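Local coordinates for protein deoxyhypusine hydroxylase (Homo sapiens, PDB 4D50) that catalyses the iron- and oxygen-dependent hydroxylation of deoxyhypusine in eIF-5A, the second step of hypusine formation, at residues A[59-64]-A[243-248]; A[69-74]-A[141-146]; A[93-98]-A[210-215]. All blocks are in the same frame, centred on the assembly; numbering follows the deposited sequence.

Contact 1: A[59-64]-A[243-248]; sequences LKHELA and VRHECA. With FE (Fe (III) ion), chain D; PER (peroxide ion), chain E.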
# COMPACT_ATOMS: atom_id res chain seq x y z
N LEU A 59 1.59 -2.19 11.17
CA LEU A 59 1.69 -3.61 10.85
C LEU A 59 0.35 -4.12 10.31
O LEU A 59 0.31 -4.77 9.29
CB LEU A 59 2.15 -4.41 12.08
CG LEU A 59 2.32 -5.90 11.78
CD1 LEU A 59 3.36 -6.26 10.75
CD2 LEU A 59 2.65 -6.59 13.15
N LYS A 60 -0.76 -3.78 10.96
CA LYS A 60 -2.06 -4.33 10.56
C LYS A 60 -2.48 -3.98 9.13
O LYS A 60 -3.02 -4.80 8.40
CB LYS A 60 -3.15 -3.89 11.51
CG LYS A 60 -3.14 -4.58 12.87
CD LYS A 60 -4.39 -4.22 13.68
CE LYS A 60 -4.35 -2.80 14.18
NZ LYS A 60 -5.40 -2.47 15.16
N HIS A 61 -2.19 -2.77 8.73
CA HIS A 61 -2.51 -2.34 7.37
C HIS A 61 -1.60 -3.02 6.34
O HIS A 61 -2.07 -3.34 5.23
CB HIS A 61 -2.57 -0.82 7.30
CG HIS A 61 -1.41 -0.19 6.60
ND1 HIS A 61 -0.12 -0.29 7.05
CD2 HIS A 61 -1.38 0.50 5.43
CE1 HIS A 61 0.67 0.40 6.22
NE2 HIS A 61 -0.07 0.85 5.21
N GLU A 62 -0.37 -3.36 6.72
CA GLU A 62 0.53 -4.15 5.81
C GLU A 62 -0.02 -5.61 5.63
O GLU A 62 0.08 -6.24 4.56
CB GLU A 62 1.92 -4.16 6.38
CG GLU A 62 3.06 -4.04 5.39
CD GLU A 62 3.19 -2.62 4.86
OE1 GLU A 62 3.24 -1.65 5.66
OE2 GLU A 62 3.10 -2.48 3.63
N LEU A 63 -0.57 -6.12 6.71
CA LEU A 63 -1.21 -7.43 6.64
C LEU A 63 -2.23 -7.39 5.57
O LEU A 63 -2.39 -8.33 4.77
CB LEU A 63 -1.87 -7.85 7.93
CG LEU A 63 -1.04 -7.80 9.22
CD1 LEU A 63 -1.94 -8.08 10.39
CD2 LEU A 63 0.05 -8.81 9.15
N ALA A 64 -3.09 -6.38 5.67
CA ALA A 64 -4.20 -6.31 4.67
C ALA A 64 -3.63 -6.09 3.27
O ALA A 64 -4.13 -6.72 2.32
CB ALA A 64 -5.19 -5.18 4.99
N VAL A 243 -0.50 9.79 5.15
CA VAL A 243 0.30 10.37 4.06
C VAL A 243 1.79 10.49 4.48
O VAL A 243 2.72 10.11 3.71
CB VAL A 243 -0.15 11.79 3.68
CG1 VAL A 243 0.75 12.36 2.62
CG2 VAL A 243 -1.64 11.76 3.18
N ARG A 244 1.99 10.96 5.69
CA ARG A 244 3.37 11.09 6.14
C ARG A 244 4.06 9.73 6.24
O ARG A 244 5.21 9.58 5.82
CB ARG A 244 3.47 11.83 7.44
CG ARG A 244 2.89 13.27 7.45
CD ARG A 244 2.84 13.82 8.89
NE ARG A 244 4.21 13.94 9.33
CZ ARG A 244 4.64 13.78 10.57
NH1 ARG A 244 3.82 13.43 11.55
NH2 ARG A 244 5.92 13.83 10.74
N HIS A 245 3.35 8.74 6.72
CA HIS A 245 3.88 7.33 6.71
C HIS A 245 4.25 6.82 5.32
O HIS A 245 5.32 6.21 5.13
CB HIS A 245 2.94 6.36 7.41
CG HIS A 245 2.63 5.16 6.59
ND1 HIS A 245 3.51 4.10 6.51
CD2 HIS A 245 1.53 4.80 5.90
CE1 HIS A 245 3.01 3.19 5.70
NE2 HIS A 245 1.77 3.54 5.39
N GLU A 246 3.39 7.09 4.30
CA GLU A 246 3.65 6.60 2.99
C GLU A 246 4.89 7.28 2.38
O GLU A 246 5.69 6.61 1.71
CB GLU A 246 2.38 6.79 2.11
CG GLU A 246 2.19 5.71 1.09
CD GLU A 246 2.00 4.35 1.71
OE1 GLU A 246 1.09 4.15 2.51
OE2 GLU A 246 2.83 3.49 1.38
N CYS A 247 5.04 8.56 2.68
CA CYS A 247 6.19 9.38 2.28
C CYS A 247 7.47 8.85 2.94
O CYS A 247 8.48 8.68 2.28
CB CYS A 247 5.94 10.85 2.55
SG CYS A 247 4.76 11.55 1.38
N ALA A 248 7.37 8.45 4.20
CA ALA A 248 8.50 7.89 4.90
C ALA A 248 8.92 6.54 4.25
O ALA A 248 10.12 6.25 4.04
CB ALA A 248 8.14 7.69 6.35
FE FE D . 0.46 2.67 3.85
O1 PER E . -2.27 3.15 4.01
O2 PER E . -1.11 4.01 4.56
O HOH W 1 2.07 1.49 3.04
O HOH W 2 -0.72 1.89 1.94

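Contact 2: A[69-74]-A[141-146]; sequences QMQDAR and GGEPAA. With GAI (guanidine), chain I.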
# COMPACT_ATOMS: atom_id res chain seq x y z
N GLN A 69 -2.51 -8.39 -2.33
CA GLN A 69 -1.52 -8.68 -3.37
C GLN A 69 -1.40 -10.17 -3.67
O GLN A 69 -1.04 -10.53 -4.82
CB GLN A 69 -0.15 -8.07 -2.95
CG GLN A 69 -0.20 -6.58 -2.79
CD GLN A 69 -0.45 -5.85 -4.06
OE1 GLN A 69 0.30 -6.01 -4.97
NE2 GLN A 69 -1.49 -5.00 -4.10
N MET A 70 -1.73 -11.01 -2.64
CA MET A 70 -1.74 -12.46 -2.74
C MET A 70 -2.82 -12.98 -3.69
O MET A 70 -2.70 -14.07 -4.25
CB MET A 70 -1.82 -13.06 -1.39
CG MET A 70 -0.55 -12.86 -0.56
SD MET A 70 -0.78 -13.19 1.18
CE MET A 70 -0.53 -14.93 1.19
N GLN A 71 -3.85 -12.19 -3.86
CA GLN A 71 -4.97 -12.46 -4.79
C GLN A 71 -5.69 -13.79 -4.52
O GLN A 71 -6.21 -14.41 -5.47
CB GLN A 71 -4.53 -12.32 -6.21
CG GLN A 71 -4.23 -10.83 -6.54
CD GLN A 71 -4.17 -10.60 -8.03
OE1 GLN A 71 -3.26 -11.07 -8.68
NE2 GLN A 71 -5.08 -9.82 -8.53
N ASP A 72 -5.68 -14.22 -3.26
CA ASP A 72 -6.23 -15.48 -2.86
C ASP A 72 -7.57 -15.25 -2.21
O ASP A 72 -7.73 -14.65 -1.13
CB ASP A 72 -5.25 -16.23 -2.00
CG ASP A 72 -5.62 -17.69 -1.81
OD1 ASP A 72 -6.82 -18.00 -1.74
OD2 ASP A 72 -4.67 -18.52 -1.71
N ALA A 73 -8.60 -15.72 -2.88
CA ALA A 73 -10.01 -15.52 -2.41
C ALA A 73 -10.22 -16.06 -0.99
O ALA A 73 -11.16 -15.69 -0.34
CB ALA A 73 -11.01 -16.15 -3.45
N ARG A 74 -9.36 -16.94 -0.54
CA ARG A 74 -9.44 -17.47 0.85
C ARG A 74 -9.32 -16.37 1.92
O ARG A 74 -9.71 -16.58 3.03
CB ARG A 74 -8.45 -18.58 1.13
CG ARG A 74 -8.78 -19.89 0.39
CD ARG A 74 -8.22 -21.16 1.06
NE ARG A 74 -9.26 -21.79 1.85
CZ ARG A 74 -10.24 -22.53 1.33
NH1 ARG A 74 -10.27 -22.75 0.01
NH2 ARG A 74 -11.19 -23.03 2.13
N GLY A 141 -12.29 -8.40 -19.12
CA GLY A 141 -12.06 -9.81 -19.11
C GLY A 141 -10.83 -10.25 -18.32
O GLY A 141 -10.33 -11.37 -18.51
N GLY A 142 -10.36 -9.41 -17.40
CA GLY A 142 -9.25 -9.76 -16.55
C GLY A 142 -8.29 -8.58 -16.36
O GLY A 142 -8.58 -7.47 -16.81
N GLU A 143 -7.22 -8.86 -15.62
CA GLU A 143 -6.23 -7.89 -15.23
C GLU A 143 -5.66 -7.29 -16.48
O GLU A 143 -5.67 -7.94 -17.54
CB GLU A 143 -5.05 -8.56 -14.47
CG GLU A 143 -5.36 -9.19 -13.14
CD GLU A 143 -5.69 -8.17 -12.08
OE1 GLU A 143 -5.44 -6.94 -12.30
OE2 GLU A 143 -6.21 -8.61 -11.03
N PRO A 144 -5.18 -6.04 -16.39
CA PRO A 144 -4.53 -5.49 -17.57
C PRO A 144 -3.23 -6.28 -17.91
O PRO A 144 -2.81 -7.17 -17.14
CB PRO A 144 -4.23 -4.03 -17.17
CG PRO A 144 -4.29 -4.00 -15.68
CD PRO A 144 -5.20 -5.10 -15.25
N ALA A 145 -2.64 -6.00 -19.08
CA ALA A 145 -1.37 -6.63 -19.43
C ALA A 145 -0.38 -6.19 -18.37
O ALA A 145 -0.48 -5.08 -17.82
CB ALA A 145 -0.90 -6.21 -20.79
N ALA A 146 0.54 -7.07 -18.07
CA ALA A 146 1.52 -6.80 -17.06
C ALA A 146 2.37 -5.60 -17.51
O ALA A 146 2.90 -5.56 -18.63
CB ALA A 146 2.39 -8.03 -16.84
C GAI I . -5.35 -20.91 -0.33
N1 GAI I . -6.51 -21.08 -0.74
N2 GAI I . -5.18 -20.28 0.83
N3 GAI I . -4.32 -21.31 -1.07

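Contact 3: A[93-98]-A[210-215]; sequences RHEAGE and FRHEVG. With FE (Fe (III) ion), chain C; PER (peroxide ion), chain E.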
# COMPACT_ATOMS: atom_id res chain seq x y z
N ARG A 93 -8.71 -0.03 7.72
CA ARG A 93 -9.95 -0.37 7.06
C ARG A 93 -9.83 -0.06 5.59
O ARG A 93 -10.32 -0.84 4.76
CB ARG A 93 -11.17 0.38 7.72
CG ARG A 93 -11.40 -0.01 9.21
CD ARG A 93 -12.57 0.77 9.83
NE ARG A 93 -13.75 0.48 9.03
CZ ARG A 93 -14.70 1.31 8.62
NH1 ARG A 93 -14.72 2.59 8.97
NH2 ARG A 93 -15.65 0.84 7.81
N HIS A 94 -9.19 1.06 5.26
CA HIS A 94 -8.96 1.43 3.85
C HIS A 94 -8.19 0.30 3.18
O HIS A 94 -8.60 -0.21 2.07
CB HIS A 94 -8.23 2.77 3.66
CG HIS A 94 -7.03 2.68 2.80
ND1 HIS A 94 -7.10 2.55 1.42
CD2 HIS A 94 -5.73 2.69 3.12
CE1 HIS A 94 -5.88 2.43 0.95
NE2 HIS A 94 -5.03 2.53 1.96
N GLU A 95 -7.13 -0.15 3.83
CA GLU A 95 -6.26 -1.14 3.22
C GLU A 95 -7.02 -2.46 2.95
O GLU A 95 -6.78 -3.15 1.97
CB GLU A 95 -4.96 -1.40 4.02
CG GLU A 95 -3.80 -1.79 3.17
CD GLU A 95 -3.33 -0.70 2.23
OE1 GLU A 95 -3.10 0.49 2.65
OE2 GLU A 95 -3.28 -0.96 0.99
N ALA A 96 -7.88 -2.81 3.88
CA ALA A 96 -8.70 -4.08 3.73
C ALA A 96 -9.68 -3.86 2.52
O ALA A 96 -9.85 -4.82 1.75
CB ALA A 96 -9.50 -4.42 5.01
N GLY A 97 -10.33 -2.69 2.38
CA GLY A 97 -11.17 -2.48 1.22
C GLY A 97 -10.43 -2.54 -0.10
O GLY A 97 -10.87 -3.16 -1.06
N GLU A 98 -9.32 -1.84 -0.16
CA GLU A 98 -8.44 -1.97 -1.34
C GLU A 98 -8.04 -3.42 -1.66
O GLU A 98 -8.02 -3.81 -2.81
CB GLU A 98 -7.15 -1.11 -1.22
CG GLU A 98 -6.28 -1.19 -2.47
CD GLU A 98 -5.07 -0.28 -2.45
OE1 GLU A 98 -5.17 0.85 -1.93
OE2 GLU A 98 -4.06 -0.70 -3.07
N PHE A 210 -5.74 10.04 -1.83
CA PHE A 210 -5.02 10.43 -3.04
C PHE A 210 -3.56 10.76 -2.80
O PHE A 210 -2.67 10.20 -3.50
CB PHE A 210 -5.71 11.65 -3.68
CG PHE A 210 -5.01 12.22 -4.92
CD1 PHE A 210 -4.01 13.19 -4.79
CD2 PHE A 210 -5.35 11.83 -6.19
CE1 PHE A 210 -3.43 13.77 -5.88
CE2 PHE A 210 -4.66 12.33 -7.31
CZ PHE A 210 -3.73 13.31 -7.14
N ARG A 211 -3.28 11.59 -1.81
CA ARG A 211 -1.89 11.98 -1.51
C ARG A 211 -1.06 10.78 -1.09
O ARG A 211 0.13 10.64 -1.40
CB ARG A 211 -1.84 13.03 -0.40
CG ARG A 211 -2.31 14.37 -0.95
CD ARG A 211 -1.99 15.55 -0.03
NE ARG A 211 -2.44 15.38 1.31
CZ ARG A 211 -3.69 15.68 1.75
NH1 ARG A 211 -4.64 16.07 0.89
NH2 ARG A 211 -3.98 15.55 3.07
N HIS A 212 -1.65 9.92 -0.31
CA HIS A 212 -0.92 8.75 0.14
C HIS A 212 -0.54 7.87 -1.02
O HIS A 212 0.54 7.32 -1.05
CB HIS A 212 -1.71 8.06 1.30
CG HIS A 212 -2.18 6.66 1.08
ND1 HIS A 212 -3.26 6.37 0.28
CD2 HIS A 212 -1.86 5.49 1.69
CE1 HIS A 212 -3.45 5.07 0.26
NE2 HIS A 212 -2.66 4.52 1.15
N GLU A 213 -1.48 7.69 -1.95
CA GLU A 213 -1.19 6.94 -3.13
C GLU A 213 -0.05 7.53 -3.92
O GLU A 213 0.78 6.78 -4.46
CB GLU A 213 -2.46 6.78 -3.98
CG GLU A 213 -2.33 5.65 -4.95
CD GLU A 213 -2.32 4.26 -4.32
OE1 GLU A 213 -3.08 4.01 -3.35
OE2 GLU A 213 -1.54 3.41 -4.83
N VAL A 214 -0.05 8.85 -4.07
CA VAL A 214 1.07 9.55 -4.72
C VAL A 214 2.39 9.18 -4.08
O VAL A 214 3.38 8.82 -4.77
CB VAL A 214 0.83 11.07 -4.69
CG1 VAL A 214 2.05 11.86 -5.20
CG2 VAL A 214 -0.34 11.41 -5.62
N GLY A 215 2.37 9.15 -2.75
CA GLY A 215 3.56 8.77 -1.92
C GLY A 215 4.00 7.33 -2.29
O GLY A 215 5.15 7.06 -2.52
FE FE C . -2.79 2.42 1.97
O1 PER E . -2.27 3.15 4.01
O2 PER E . -1.11 4.01 4.56
O HOH W 3 -2.82 1.72 -0.09
O HOH W 4 -1.95 0.88 -3.23
O HOH W 2 -0.72 1.89 1.94

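Contact 1: A[59-64]-A[243-248]
H61 and H245 reach toward each other from opposite directions and meet at an iron(III) ion, one half of the diiron centre that this HEAT-repeat enzyme builds from four histidines and two glutamates on four helices. It is a clear case of two helices joined through a metal rather than by packing. The backbones stay well apart, and the small buried surface belongs almost wholly to the two imidazoles. H61 NE2 binds the iron at 2.3 Å, and H245 NE2 at 2.2 Å. The nitrogens H61 NE2 and H245 NE2 are only 3.3 Å apart, yet they do not bond to each other, because both give their electrons to the same ion. The ring planes stand nearly perpendicular, at 84°, and the two NE2 donors occupy neighbouring corners of the iron's octahedron. H245 has chi1 of 129°, away from the usual staggered values, a turn consistent with its ring being drawn to the metal. Behind the rings, a second shell fixes their rotation: H61 ND1 bonds to the carbonyl O of L58, and H245 ND1 to S277 OG.

E246 supplies the third protein ligand. Its chain bends at chi2 (62°), bringing OE1 to 2.1 Å from the iron in the corner opposite H61 NE2. Peroxide O2 binds the iron at 2.2 Å and lies at the edge of the H245 ring, in its plane; the other peroxide oxygen, O1, comes within 3.1 Å of H61 CD2. Water 1 fills the corner opposite the peroxide, and water 2 the one opposite H245. The carboxylate of E246 thus works with both oxygens: while OE1 holds the metal, OE2 accepts a hydrogen bond of 2.7 Å from the iron-bound water 1.

Contact 2: A[69-74]-A[141-146]
A side-chain hydrogen bond between Q71 and E143 joins the turn that ends helix 57-70, in the first HEAT-like repeat, to the loop after helix 121-140. It is the one hydrogen bond between the two segments, at the protein surface. Q71, the first residue past its helix, has a positive phi, and its CB points toward the loop. The chain runs extended from CB through CG (chi2 -164°) and carries CD to 4.1 Å from E143 OE2; the side chain as a whole also touches R133 and V152. At the tip, NE2 donates to E143 OE2 over 3.0 Å in a noticeably bent bond. The acceptor lies in the amide plane, whereas the donor stands 46° above the carboxylate plane. NE2 also bonds to the carbonyl O of A102, and E143 OE2 has a salt bridge to R133, so both ends are shared.

Next along the turn, D72 folds back on its own chain as an Asx turn, its OD1 accepting from the backbone N of R74 at 3.0 Å. With an alanine here, that N would probably lose its acceptor, and the start of the 3-10 turn would be freer to shift. The N-H of R74 meets OD1 on the anti side, at an N-H...O angle of 160°.

Contact 3: A[93-98]-A[210-215]
The second iron of the diiron site is bound where H94 and E95, a His-Glu pair on helix 90-103, face H212 on helix 208-221. H94 NE2 lies 2.2 Å from this iron and H212 NE2 2.3 Å, the rings coming from opposite directions with planes at 88°. E95 bends at chi2 (66°) to bring OE1 to 2.1 Å from the iron, in the corner opposite H212 NE2. Peroxide O1, at the edge of the H94 ring and in its plane, binds the same iron at 2.2 Å, with water 3 on the far side. T126 OG1 bonds to H94 ND1 and the carbonyl O of L209 to H212 ND1, holding each ring from behind.

Beyond the metal, two acids meet: E98 OE1 and E213 OE1 are 4.0 Å apart, like charges that water 4 probably eases, being placed to donate to E98 OE2 at 2.6 Å and to E213 OE2 at 3.0 Å. The axes of segments 93-98 and 210-215 cross at -71°, with a closest approach of 13.6 Å. Helix 57-70 packs on E95 through H61, A64 and Y65, helix 177-190 covers E213, and helix 241-254 lies against H212.

Overall arrangement
Contacts 1 and 3 form the buried heart of the protein and repeat one design: two histidines and one glutamate from a pair of helices around an iron. Their centres lie about 9 Å apart, they touch directly, and the peroxide and water 2 bridge the two metals. H61 packs on E95 and E246 on H212, so the ligands of one iron lie against those of the other. Contact 2 has a different character. It sits near the surface, about 22 Å from contact 1 between centres, and depends on a single side-chain hydrogen bond backed by a salt bridge. Helix 57-70 nevertheless serves both, presenting an iron ligand near its start and, just past its end, the turn that reaches the loop.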